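Local structure of lumazine-binding protein (Silicibacter pomeroyi DSS-3, 3FKA) at residues 14-18 with 32-36; 22-27 with 57-61; 40-44 with 115-119; 82-88 with 99-105. The protein is of unknown function but has the NTF2-like fold of the putative lumazine-binding family, whose cone-shaped pocket probably binds a small molecule. One frame throughout, in Å; residues are numbered along the deposited sequence.

Interaction 1. Residues 14-18 with 32-36; sequences LVETY and RIFFG
Leu14 reaches Ile33 with one branch of its side chain. Its CD1 lies 3.8 Å from Ile33 CB, and the two side chains cross at a slant. Thr17, one turn on, adds its methyl group: CG2 sits 3.9 Å from Ile33 CG2. Its hydroxyl turns back to its own helix and bonds to the carbonyl of Ala13. Helix 4-24 thus packs on the last turn of helix 27-33 and on the chain that leaves it. These are the N-terminal helices that lie on the concave side of the curved sheet in NTF2-like folds. At Tyr18 the contact is closest to the backbone. Ile33 CD1 comes within 3.4 Å of Tyr18 CA and also touches CB. Ile33 CG1 stands between its own backbone N and carbonyl carbon (chi1 72°), and CD1 extends from there to the helix. The ring of Tyr18 meets Phe34, the first residue past helix 27-33. Tyr18 CD1 lies 3.8 Å from Phe34 CZ, at the edge of the phenylalanine ring. The ring planes are 76° apart and the centroids 5.9 Å, an oblique pairing. Beyond it, the hydroxyl of Tyr18 makes a probable, unusually short hydrogen bond to Asp99, and Phe56 meets Phe34 edge-to-face.

Interaction 2. Residues 22-27 with 57-61; sequences MTRGDR and IAMCE
Met22, a selenomethionine, and Cys60 form the buried side of this contact. Met22 CG lies 3.8 Å from Cys60 SG, and the carbonyl oxygen of Met22 touches Cys60 CB. The backbones come closest at Gly25, whose CA is 4.2 Å from Glu61 CA. Gly25 has positive phi (67°) and is the C-prime residue of a Schellman motif that ends helix 4-24. A beta carbon here would press on the carbonyl oxygen of Cys60, so the close approach suits glycine. One water bridges the two backbones, within bonding distance of the carbonyl oxygens of Met22 and Cys60. Leu30 of helix 27-33 packs on both Ile57 and Cys60.

The outer side is polar and partly exposed. Arg27 bends at its third torsion (-67°), which lays the guanidinium across Ile57 and beside Glu61. Ile57 CG2 sits over the centre of one guanidinium face, 3.6 Å from Arg27 CZ. The grip on Glu61 is side-on, with one nitrogen for each carboxylate oxygen. Arg27 NE donates to Glu61 OE2 at 3.0 Å, and Arg27 NH2 donates to Glu61 OE1 at the same distance. The two flat groups are turned 70° apart, and both oxygens are met from above the carboxylate plane. Arg27 NH1 forms a second salt bridge, with Glu31. Two carboxylates therefore share one guanidinium, which probably balances part of their charge and fixes the rotation of Arg27 as it ties the start of helix 27-33 to helix 53-63.

Interaction 3. Residues 40-44 with 115-119; sequences EVGHY and KVYRI
Glu40 and Lys115 form the salt bridge of this contact. Their side chains lie side by side and point the same way. Lys115 NZ donates to Glu40 OE2 at 2.9 Å, on the anti side and somewhat out of the carboxylate plane. The other oxygen of Glu40 bonds to Asn51 and to an unidentified bound molecule.

The backbones pair in parallel. Val41 N bonds to Lys115 O at 2.9 Å, and Tyr117 N bonds to Val41 O at 3.0 Å. Past Gly42 the strands diverge, and water takes over. One water links His43 N with Tyr117 O, and another links His43 O with Ile119 N.

Aromatic packing centres on Tyr117. With CG between its own backbone N and carbonyl carbon (chi1 68°), the ring leans over the neighbouring strand. Gly42 CA makes a CH-pi contact with the face of the Tyr117 ring, 3.8 Å from its centroid. Tyr117 CE2 touches Glu40 CG, and a third water joins Tyr117 OH to Glu40 O. Replacing the tyrosine with an alanine would probably leave Gly42 uncovered and this water without its hydroxyl partner. Farther along, Tyr44 CD1 packs on Ile119 CD1 at 3.6 Å.

His43 bonds to Asp82 and His106 of the second subunit. The pairing of 38-44 with the C-terminal strand 109-119 is the parallel step in the otherwise antiparallel sheet of this NTF2-like fold.

Interaction 4. Residues 82-88 with 99-105; sequences DIAMLHV and DFLTVLL
This contact is part of the beta hairpin formed by strands 83-92 and 95-106. His87 and Phe100 face each other in a non-hydrogen-bonded pair and make a T-shaped stack. The edge of Phe100 points at the face of His87, with Phe100 CE1 3.5 Å from His87 CG. The planes are 87° apart. With chi1 at 171° the imidazole swings opposite the backbone nitrogen of His87, and its face meets that edge, while NE2 bonds to Asp98. A serine in place of His87 would probably leave the edge of Phe100 without its aromatic face and Asp98 without this partner.

The backbone pairing is regular. Ala84 with Val103, Leu86 with Leu101, and Val88 with Asp99 each exchange two hydrogen bonds. Leu105 N adds a nearly straight bond to Asp82 O at 2.8 Å. On the face of Leu86 and Val88 the packing is apolar. Leu86 CD2 meets Val103 CG2 at 3.8 Å, and Val88 CG2 meets Leu101 CD1 at 4.0 Å. On the other face, Ile83 CG2 touches Leu104 CD1 at 3.8 Å. Asp99 shares the apolar face, but its OD2 bonds to Asn90 and probably to Tyr18.

Strand 72-80 flanks the hairpin beyond 83-92, and strand 109-119 flanks it beyond 95-106. Helix 4-24 lies over the face of Ala84, Val88 and Val103. The second subunit packs on the opposite face, where its Ser114 bonds to Thr102 and its Met85 touches Phe100.

Overall arrangement
Interactions 1 and 2 lie on the helical side of the fold, with centres about 12 Å apart, and share helix 4-24. Along the chain their segments alternate. Interactions 3 and 4 lie in the curved sheet, centres about 15 Å apart, on successive pairs of strands: 109-119 adjoins 95-106 and links them. Interaction 4 falls in sequence between the two segments of interaction 3. Interactions 2 and 4 are the most distant, about 20 Å between centres. Tyr18, Met22, Glu40 and Asp99, one from each interaction, each come close to bound unidentified material, probably from the crystallisation liquor, which is consistent with a pocket between helices and sheet. Interactions 3 and 4 also meet the second subunit.

Interaction 1. Residues 14-18 with 32-36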
loop_
_atom_site.group_PDB
_atom_site.type_symbol
_atom_site.label_atom_id
_atom_site.label_comp_id
_atom_site.label_asym_id
_atom_site.label_seq_id
_atom_site.Cartn_x
_atom_site.Cartn_y
_atom_site.Cartn_z
ATOM N N LEU B 14 5.678 -4.348 16.987
ATOM C CA LEU B 14 6.768 -5.109 16.379
ATOM C C LEU B 14 7.765 -4.172 15.714
ATOM O O LEU B 14 8.971 -4.349 15.884
ATOM C CB LEU B 14 6.233 -6.137 15.378
ATOM C CG LEU B 14 7.253 -6.967 14.590
ATOM C CD1 LEU B 14 8.065 -7.807 15.531
ATOM C CD2 LEU B 14 6.535 -7.845 13.539
ATOM N N VAL B 15 7.283 -3.175 14.971
ATOM C CA VAL B 15 8.175 -2.215 14.300
ATOM C C VAL B 15 9.004 -1.443 15.336
ATOM O O VAL B 15 10.200 -1.278 15.172
ATOM C CB VAL B 15 7.412 -1.231 13.414
ATOM C CG1 VAL B 15 8.376 -0.189 12.849
ATOM C CG2 VAL B 15 6.725 -1.977 12.283
ATOM N N GLU B 16 8.358 -0.977 16.403
ATOM C CA GLU B 16 9.065 -0.270 17.458
ATOM C C GLU B 16 10.149 -1.166 18.092
ATOM O O GLU B 16 11.276 -0.727 18.310
ATOM C CB GLU B 16 8.103 0.236 18.525
ATOM C CG GLU B 16 8.833 1.019 19.632
ATOM C CD GLU B 16 7.899 1.734 20.600
ATOM O OE1 GLU B 16 6.669 1.525 20.570
ATOM O OE2 GLU B 16 8.412 2.532 21.414
ATOM N N THR B 17 9.810 -2.422 18.353
ATOM C CA THR B 17 10.756 -3.375 18.923
ATOM C C THR B 17 11.939 -3.577 17.976
ATOM O O THR B 17 13.102 -3.603 18.402
ATOM C CB THR B 17 10.069 -4.713 19.238
ATOM O OG1 THR B 17 9.033 -4.479 20.203
ATOM C CG2 THR B 17 11.074 -5.686 19.797
ATOM N N TYR B 18 11.612 -3.745 16.694
ATOM C CA TYR B 18 12.614 -3.905 15.654
ATOM C C TYR B 18 13.594 -2.743 15.575
ATOM O O TYR B 18 14.803 -2.953 15.671
ATOM C CB TYR B 18 11.923 -4.152 14.280
ATOM C CG TYR B 18 12.745 -3.749 13.096
ATOM C CD1 TYR B 18 13.952 -4.347 12.840
ATOM C CD2 TYR B 18 12.295 -2.762 12.219
ATOM C CE1 TYR B 18 14.698 -3.961 11.778
ATOM C CE2 TYR B 18 13.038 -2.362 11.153
ATOM C CZ TYR B 18 14.245 -2.950 10.925
ATOM O OH TYR B 18 14.979 -2.518 9.831
ATOM N N ARG B 32 14.336 -12.975 18.744
ATOM C CA ARG B 32 12.934 -13.223 19.050
ATOM C C ARG B 32 12.036 -12.773 17.911
ATOM O O ARG B 32 11.178 -13.508 17.498
ATOM C CB ARG B 32 12.489 -12.486 20.321
ATOM C CG ARG B 32 10.982 -12.585 20.637
ATOM C CD ARG B 32 10.590 -11.719 21.827
ATOM N NE ARG B 32 9.136 -11.730 22.019
ATOM C CZ ARG B 32 8.425 -12.673 22.660
ATOM N NH1 ARG B 32 8.997 -13.756 23.199
ATOM N NH2 ARG B 32 7.107 -12.533 22.762
ATOM N N ILE B 33 12.259 -11.560 17.413
ATOM C CA ILE B 33 11.392 -10.971 16.354
ATOM C C ILE B 33 11.602 -11.347 14.888
ATOM O O ILE B 33 10.727 -11.048 14.043
ATOM C CB ILE B 33 11.369 -9.430 16.516
ATOM C CG1 ILE B 33 12.687 -8.758 16.101
ATOM C CG2 ILE B 33 10.916 -9.114 17.980
ATOM C CD1 ILE B 33 12.650 -7.246 16.217
ATOM N N PHE B 34 12.756 -11.942 14.602
ATOM C CA PHE B 34 13.109 -12.430 13.273
ATOM C C PHE B 34 13.209 -13.945 13.327
ATOM O O PHE B 34 13.844 -14.497 14.249
ATOM C CB PHE B 34 14.464 -11.916 12.793
ATOM C CG PHE B 34 14.471 -10.501 12.309
ATOM C CD1 PHE B 34 14.777 -9.449 13.165
ATOM C CD2 PHE B 34 14.209 -10.216 10.979
ATOM C CE1 PHE B 34 14.787 -8.143 12.720
ATOM C CE2 PHE B 34 14.223 -8.893 10.528
ATOM C CZ PHE B 34 14.524 -7.866 11.397
ATOM N N PHE B 35 12.586 -14.615 12.351
ATOM C CA PHE B 35 12.707 -16.047 12.196
ATOM C C PHE B 35 14.169 -16.421 11.979
ATOM O O PHE B 35 14.939 -15.637 11.408
ATOM C CB PHE B 35 11.898 -16.562 10.995
ATOM C CG PHE B 35 10.436 -16.757 11.276
ATOM C CD1 PHE B 35 10.016 -17.936 11.877
ATOM C CD2 PHE B 35 9.478 -15.823 10.919
ATOM C CE1 PHE B 35 8.660 -18.185 12.136
ATOM C CE2 PHE B 35 8.103 -16.076 11.176
ATOM C CZ PHE B 35 7.717 -17.250 11.799
ATOM N N GLY B 36 14.541 -17.620 12.409
ATOM C CA GLY B 36 15.898 -18.130 12.225
ATOM C C GLY B 36 16.411 -18.050 10.804
ATOM O O GLY B 36 17.552 -17.682 10.591
#

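Interaction 2. Residues 22-27 with 57-61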
loop_
_atom_site.group_PDB
_atom_site.type_symbol
_atom_site.label_atom_id
_atom_site.label_comp_id
_atom_site.label_asym_id
_atom_site.label_seq_id
_atom_site.Cartn_x
_atom_site.Cartn_y
_atom_site.Cartn_z
HETATM N N MSE B 22 17.478 -3.030 16.854
HETATM C CA MSE B 22 18.530 -2.787 15.862
HETATM C C MSE B 22 19.473 -1.711 16.351
HETATM O O MSE B 22 20.690 -1.900 16.342
HETATM C CB MSE B 22 17.956 -2.351 14.520
HETATM C CG MSE B 22 19.024 -1.840 13.515
HETATM SE SE MSE B 22 18.370 -1.624 11.699
HETATM C CE MSE B 22 17.537 -3.274 11.631
ATOM N N THR B 23 18.904 -0.587 16.787
ATOM C CA THR B 23 19.689 0.547 17.288
ATOM C C THR B 23 20.555 0.173 18.482
ATOM O O THR B 23 21.727 0.532 18.523
ATOM C CB THR B 23 18.760 1.713 17.669
ATOM O OG1 THR B 23 17.980 2.090 16.523
ATOM C CG2 THR B 23 19.554 2.893 18.213
ATOM N N ARG B 24 19.979 -0.564 19.433
ATOM C CA ARG B 24 20.676 -0.972 20.663
ATOM C C ARG B 24 21.590 -2.194 20.541
ATOM O O ARG B 24 22.390 -2.454 21.461
ATOM C CB ARG B 24 19.647 -1.277 21.757
ATOM C CG ARG B 24 18.802 -0.093 22.168
ATOM C CD ARG B 24 19.547 0.842 23.094
ATOM N NE ARG B 24 18.716 2.012 23.440
ATOM C CZ ARG B 24 18.694 3.175 22.788
ATOM N NH1 ARG B 24 19.487 3.428 21.765
ATOM N NH2 ARG B 24 17.869 4.129 23.195
ATOM N N GLY B 25 21.500 -2.920 19.434
ATOM C CA GLY B 25 22.278 -4.139 19.235
ATOM C C GLY B 25 21.794 -5.207 20.215
ATOM O O GLY B 25 22.601 -5.935 20.816
ATOM N N ASP B 26 20.476 -5.295 20.382
ATOM C CA ASP B 26 19.868 -6.245 21.321
ATOM C C ASP B 26 19.691 -7.587 20.622
ATOM O O ASP B 26 18.688 -7.810 19.943
ATOM C CB ASP B 26 18.559 -5.641 21.821
ATOM C CG ASP B 26 17.891 -6.437 22.903
ATOM O OD1 ASP B 26 18.152 -7.638 23.105
ATOM O OD2 ASP B 26 17.061 -5.815 23.590
ATOM N N ARG B 27 20.683 -8.468 20.772
ATOM C CA ARG B 27 20.637 -9.790 20.144
ATOM C C ARG B 27 19.407 -10.632 20.560
ATOM O O ARG B 27 18.720 -11.153 19.682
ATOM C CB ARG B 27 21.950 -10.577 20.360
ATOM C CG ARG B 27 21.890 -12.022 19.887
ATOM C CD ARG B 27 23.178 -12.714 20.047
ATOM N NE ARG B 27 24.237 -12.199 19.181
ATOM C CZ ARG B 27 24.491 -12.609 17.940
ATOM N NH1 ARG B 27 23.757 -13.543 17.330
ATOM N NH2 ARG B 27 25.516 -12.077 17.292
ATOM N N ILE B 57 22.450 -9.545 12.752
ATOM C CA ILE B 57 22.505 -9.266 14.201
ATOM C C ILE B 57 23.950 -8.840 14.596
ATOM O O ILE B 57 24.120 -7.879 15.338
ATOM C CB ILE B 57 21.994 -10.435 15.040
ATOM C CG1 ILE B 57 20.490 -10.575 14.830
ATOM C CG2 ILE B 57 22.319 -10.188 16.499
ATOM C CD1 ILE B 57 19.915 -11.743 15.561
ATOM N N ALA B 58 24.959 -9.500 14.041
ATOM C CA ALA B 58 26.350 -9.117 14.280
ATOM C C ALA B 58 26.574 -7.672 13.782
ATOM O O ALA B 58 27.328 -6.936 14.384
ATOM C CB ALA B 58 27.311 -10.062 13.607
HETATM N N MSE B 59 25.924 -7.297 12.680
HETATM C CA MSE B 59 26.046 -5.917 12.146
HETATM C C MSE B 59 25.374 -4.928 13.099
HETATM O O MSE B 59 25.890 -3.816 13.274
HETATM C CB MSE B 59 25.507 -5.842 10.710
HETATM C CG MSE B 59 26.388 -6.632 9.765
HETATM SE SE MSE B 59 25.478 -6.856 8.075
HETATM C CE MSE B 59 26.837 -7.943 7.182
ATOM N N CYS B 60 24.234 -5.316 13.711
ATOM C CA CYS B 60 23.544 -4.471 14.687
ATOM C C CYS B 60 24.418 -4.326 15.926
ATOM O O CYS B 60 24.541 -3.235 16.474
ATOM C CB CYS B 60 22.182 -5.019 15.078
ATOM S SG CYS B 60 21.012 -5.020 13.717
ATOM N N GLU B 61 25.043 -5.422 16.369
ATOM C CA GLU B 61 25.947 -5.315 17.509
ATOM C C GLU B 61 27.076 -4.316 17.198
ATOM O O GLU B 61 27.381 -3.443 18.019
ATOM C CB GLU B 61 26.526 -6.680 17.894
ATOM C CG GLU B 61 25.528 -7.652 18.475
ATOM C CD GLU B 61 26.123 -9.035 18.726
ATOM O OE1 GLU B 61 26.909 -9.538 17.860
ATOM O OE2 GLU B 61 25.764 -9.638 19.773
HETATM O O HOH W 1 23.166 -1.115 15.619
#

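Interaction 3. Residues 40-44 with 115-119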
loop_
_atom_site.group_PDB
_atom_site.type_symbol
_atom_site.label_atom_id
_atom_site.label_comp_id
_atom_site.label_asym_id
_atom_site.label_seq_id
_atom_site.Cartn_x
_atom_site.Cartn_y
_atom_site.Cartn_z
ATOM N N GLU B 40 17.973 -10.343 5.324
ATOM C CA GLU B 40 18.033 -8.875 5.220
ATOM C C GLU B 40 18.783 -8.674 3.914
ATOM O O GLU B 40 19.959 -9.047 3.820
ATOM C CB GLU B 40 18.748 -8.189 6.350
ATOM C CG GLU B 40 18.856 -6.686 6.079
ATOM C CD GLU B 40 19.763 -5.975 7.004
ATOM O OE1 GLU B 40 20.945 -6.342 7.061
ATOM O OE2 GLU B 40 19.311 -5.013 7.616
ATOM N N VAL B 41 18.133 -8.050 2.938
ATOM C CA VAL B 41 18.679 -7.904 1.594
ATOM C C VAL B 41 18.583 -6.505 1.012
ATOM O O VAL B 41 17.560 -5.858 1.106
ATOM C CB VAL B 41 17.924 -8.860 0.621
ATOM C CG1 VAL B 41 18.568 -8.880 -0.752
ATOM C CG2 VAL B 41 17.841 -10.283 1.203
ATOM N N GLY B 42 19.643 -6.055 0.364
ATOM C CA GLY B 42 19.622 -4.755 -0.298
ATOM C C GLY B 42 20.964 -4.492 -0.901
ATOM O O GLY B 42 21.847 -5.368 -0.838
ATOM N N HIS B 43 21.087 -3.330 -1.542
ATOM C CA HIS B 43 22.354 -2.884 -2.105
ATOM C C HIS B 43 23.034 -2.020 -1.049
ATOM O O HIS B 43 22.408 -1.132 -0.461
ATOM C CB HIS B 43 22.220 -2.135 -3.420
ATOM C CG HIS B 43 21.851 -3.020 -4.558
ATOM N ND1 HIS B 43 20.640 -2.948 -5.202
ATOM C CD2 HIS B 43 22.522 -4.052 -5.122
ATOM C CE1 HIS B 43 20.593 -3.886 -6.134
ATOM N NE2 HIS B 43 21.728 -4.560 -6.113
ATOM N N TYR B 44 24.310 -2.299 -0.829
ATOM C CA TYR B 44 25.091 -1.591 0.154
ATOM C C TYR B 44 26.467 -1.415 -0.452
ATOM O O TYR B 44 27.102 -2.403 -0.829
ATOM C CB TYR B 44 25.124 -2.406 1.438
ATOM C CG TYR B 44 25.726 -1.673 2.607
ATOM C CD1 TYR B 44 24.966 -0.770 3.346
ATOM C CD2 TYR B 44 27.037 -1.906 2.997
ATOM C CE1 TYR B 44 25.507 -0.089 4.426
ATOM C CE2 TYR B 44 27.586 -1.241 4.081
ATOM C CZ TYR B 44 26.815 -0.325 4.791
ATOM O OH TYR B 44 27.371 0.354 5.872
ATOM N N LYS B 115 13.375 -8.815 5.268
ATOM C CA LYS B 115 13.491 -7.369 5.180
ATOM C C LYS B 115 14.306 -7.016 3.945
ATOM O O LYS B 115 15.405 -7.517 3.786
ATOM C CB LYS B 115 14.225 -6.773 6.374
ATOM C CG LYS B 115 14.231 -5.216 6.413
ATOM C CD LYS B 115 15.457 -4.652 7.145
ATOM C CE LYS B 115 15.682 -5.270 8.518
ATOM N NZ LYS B 115 16.901 -4.701 9.135
ATOM N N VAL B 116 13.744 -6.187 3.055
ATOM C CA VAL B 116 14.501 -5.675 1.895
ATOM C C VAL B 116 14.582 -4.193 2.195
ATOM O O VAL B 116 13.672 -3.638 2.829
ATOM C CB VAL B 116 13.939 -5.942 0.477
ATOM C CG1 VAL B 116 13.942 -7.444 0.179
ATOM C CG2 VAL B 116 12.568 -5.325 0.286
ATOM N N TYR B 117 15.696 -3.571 1.811
ATOM C CA TYR B 117 15.892 -2.167 2.072
ATOM C C TYR B 117 16.630 -1.455 0.962
ATOM O O TYR B 117 17.281 -2.080 0.086
ATOM C CB TYR B 117 16.711 -1.983 3.378
ATOM C CG TYR B 117 18.141 -2.476 3.213
ATOM C CD1 TYR B 117 19.146 -1.650 2.674
ATOM C CD2 TYR B 117 18.475 -3.789 3.519
ATOM C CE1 TYR B 117 20.432 -2.111 2.454
ATOM C CE2 TYR B 117 19.789 -4.251 3.321
ATOM C CZ TYR B 117 20.754 -3.410 2.785
ATOM O OH TYR B 117 22.045 -3.880 2.599
ATOM N N ARG B 118 16.496 -0.138 0.962
ATOM C CA ARG B 118 17.279 0.695 0.060
ATOM C C ARG B 118 17.709 1.890 0.901
ATOM O O ARG B 118 16.975 2.330 1.785
ATOM C CB ARG B 118 16.567 1.074 -1.245
ATOM C CG ARG B 118 15.422 2.066 -1.206
ATOM C CD ARG B 118 15.844 3.552 -1.029
ATOM N NE ARG B 118 14.685 4.436 -1.062
ATOM C CZ ARG B 118 14.391 5.328 -2.012
ATOM N NH1 ARG B 118 15.165 5.552 -3.072
ATOM N NH2 ARG B 118 13.279 6.038 -1.876
ATOM N N ILE B 119 18.903 2.386 0.633
ATOM C CA ILE B 119 19.430 3.539 1.339
ATOM C C ILE B 119 19.114 4.760 0.505
ATOM O O ILE B 119 19.395 4.792 -0.695
ATOM C CB ILE B 119 20.944 3.436 1.546
ATOM C CG1 ILE B 119 21.279 2.209 2.389
ATOM C CG2 ILE B 119 21.454 4.734 2.210
ATOM C CD1 ILE B 119 22.731 1.842 2.446
HETATM O O HOH W 2 21.900 -6.641 3.501
HETATM O O HOH W 3 18.846 -1.581 -2.018
HETATM O O HOH W 4 20.431 0.655 -1.198
#

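Interaction 4. Residues 82-88 with 99-105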
loop_
_atom_site.group_PDB
_atom_site.type_symbol
_atom_site.label_atom_id
_atom_site.label_comp_id
_atom_site.label_asym_id
_atom_site.label_seq_id
_atom_site.Cartn_x
_atom_site.Cartn_y
_atom_site.Cartn_z
ATOM N N ASP B 82 -3.151 -14.053 8.112
ATOM C CA ASP B 82 -1.961 -14.199 8.958
ATOM C C ASP B 82 -0.647 -13.671 8.324
ATOM O O ASP B 82 0.438 -14.004 8.826
ATOM C CB ASP B 82 -1.841 -15.651 9.471
ATOM C CG ASP B 82 -1.672 -16.681 8.383
ATOM O OD1 ASP B 82 -1.541 -16.316 7.205
ATOM O OD2 ASP B 82 -1.673 -17.882 8.751
ATOM N N ILE B 83 -0.745 -12.911 7.227
ATOM C CA ILE B 83 0.431 -12.309 6.586
ATOM C C ILE B 83 0.324 -10.784 6.584
ATOM O O ILE B 83 -0.778 -10.216 6.526
ATOM C CB ILE B 83 0.738 -12.868 5.157
ATOM C CG1 ILE B 83 -0.423 -12.675 4.186
ATOM C CG2 ILE B 83 1.128 -14.360 5.260
ATOM C CD1 ILE B 83 -0.035 -12.942 2.709
ATOM N N ALA B 84 1.480 -10.133 6.672
ATOM C CA ALA B 84 1.544 -8.673 6.641
ATOM C C ALA B 84 2.784 -8.222 5.912
ATOM O O ALA B 84 3.779 -8.974 5.816
ATOM C CB ALA B 84 1.531 -8.067 8.046
HETATM N N MSE B 85 2.709 -7.017 5.372
HETATM C CA MSE B 85 3.842 -6.428 4.697
HETATM C C MSE B 85 3.843 -4.961 5.126
HETATM O O MSE B 85 2.790 -4.316 5.094
HETATM C CB MSE B 85 3.715 -6.666 3.216
HETATM C CG MSE B 85 4.933 -6.320 2.477
HETATM SE SE MSE B 85 4.767 -6.841 0.614
HETATM C CE MSE B 85 3.026 -6.055 0.164
ATOM N N LEU B 86 5.007 -4.470 5.537
ATOM C CA LEU B 86 5.164 -3.126 6.082
ATOM C C LEU B 86 6.249 -2.330 5.405
ATOM O O LEU B 86 7.286 -2.885 5.044
ATOM C CB LEU B 86 5.595 -3.221 7.554
ATOM C CG LEU B 86 4.818 -3.749 8.793
ATOM C CD1 LEU B 86 3.910 -2.687 9.433
ATOM C CD2 LEU B 86 4.065 -5.068 8.510
ATOM N N HIS B 87 6.029 -1.031 5.271
ATOM C CA HIS B 87 7.013 -0.086 4.723
ATOM C C HIS B 87 7.359 0.786 5.933
ATOM O O HIS B 87 6.493 1.513 6.446
ATOM C CB HIS B 87 6.517 0.732 3.531
ATOM C CG HIS B 87 7.433 1.844 3.113
ATOM N ND1 HIS B 87 7.005 2.910 2.348
ATOM C CD2 HIS B 87 8.735 2.083 3.396
ATOM C CE1 HIS B 87 8.022 3.727 2.134
ATOM N NE2 HIS B 87 9.084 3.248 2.759
ATOM N N VAL B 88 8.613 0.705 6.380
ATOM C CA VAL B 88 9.102 1.464 7.489
ATOM C C VAL B 88 10.277 2.345 7.073
ATOM O O VAL B 88 11.155 1.883 6.326
ATOM C CB VAL B 88 9.623 0.522 8.653
ATOM C CG1 VAL B 88 10.106 1.324 9.886
ATOM C CG2 VAL B 88 8.540 -0.498 9.080
ATOM N N ASP B 99 12.603 0.326 4.457
ATOM C CA ASP B 99 12.556 -1.101 4.682
ATOM C C ASP B 99 11.201 -1.645 4.279
ATOM O O ASP B 99 10.179 -1.037 4.626
ATOM C CB ASP B 99 12.694 -1.454 6.163
ATOM C CG ASP B 99 14.053 -1.163 6.747
ATOM O OD1 ASP B 99 15.067 -0.970 6.039
ATOM O OD2 ASP B 99 14.104 -1.179 7.988
ATOM N N PHE B 100 11.183 -2.760 3.531
ATOM C CA PHE B 100 9.969 -3.471 3.178
ATOM C C PHE B 100 10.090 -4.807 3.909
ATOM O O PHE B 100 10.975 -5.604 3.575
ATOM C CB PHE B 100 9.750 -3.694 1.697
ATOM C CG PHE B 100 9.552 -2.448 0.883
ATOM C CD1 PHE B 100 8.998 -1.264 1.413
ATOM C CD2 PHE B 100 9.761 -2.501 -0.485
ATOM C CE1 PHE B 100 8.758 -0.197 0.610
ATOM C CE2 PHE B 100 9.496 -1.438 -1.276
ATOM C CZ PHE B 100 8.990 -0.273 -0.745
ATOM N N LEU B 101 9.214 -5.024 4.888
ATOM C CA LEU B 101 9.215 -6.220 5.720
ATOM C C LEU B 101 8.052 -7.154 5.391
ATOM O O LEU B 101 6.965 -6.664 5.147
ATOM C CB LEU B 101 9.061 -5.804 7.190
ATOM C CG LEU B 101 10.027 -4.839 7.907
ATOM C CD1 LEU B 101 9.424 -4.374 9.258
ATOM C CD2 LEU B 101 11.416 -5.419 8.136
ATOM N N THR B 102 8.281 -8.471 5.376
ATOM C CA THR B 102 7.220 -9.474 5.183
ATOM C C THR B 102 7.146 -10.080 6.591
ATOM O O THR B 102 8.200 -10.318 7.221
ATOM C CB THR B 102 7.468 -10.526 4.094
ATOM O OG1 THR B 102 8.759 -11.120 4.260
ATOM C CG2 THR B 102 7.389 -9.866 2.731
ATOM N N VAL B 103 5.927 -10.311 7.086
ATOM C CA VAL B 103 5.722 -10.764 8.461
ATOM C C VAL B 103 4.646 -11.832 8.474
ATOM O O VAL B 103 3.706 -11.767 7.663
ATOM C CB VAL B 103 5.268 -9.578 9.357
ATOM C CG1 VAL B 103 5.431 -9.907 10.851
ATOM C CG2 VAL B 103 6.055 -8.277 9.048
ATOM N N LEU B 104 4.784 -12.790 9.384
ATOM C CA LEU B 104 3.840 -13.886 9.525
ATOM C C LEU B 104 3.360 -13.978 10.964
ATOM O O LEU B 104 4.166 -13.891 11.890
ATOM C CB LEU B 104 4.489 -15.209 9.177
ATOM C CG LEU B 104 3.626 -16.477 9.187
ATOM C CD1 LEU B 104 2.638 -16.499 8.007
ATOM C CD2 LEU B 104 4.515 -17.733 9.161
ATOM N N LEU B 105 2.058 -14.167 11.133
ATOM C CA LEU B 105 1.450 -14.375 12.436
ATOM C C LEU B 105 1.615 -15.867 12.649
ATOM O O LEU B 105 0.947 -16.649 11.973
ATOM C CB LEU B 105 -0.022 -13.987 12.449
ATOM C CG LEU B 105 -0.824 -14.304 13.720
ATOM C CD1 LEU B 105 -0.278 -13.610 14.941
ATOM C CD2 LEU B 105 -2.278 -13.908 13.481
#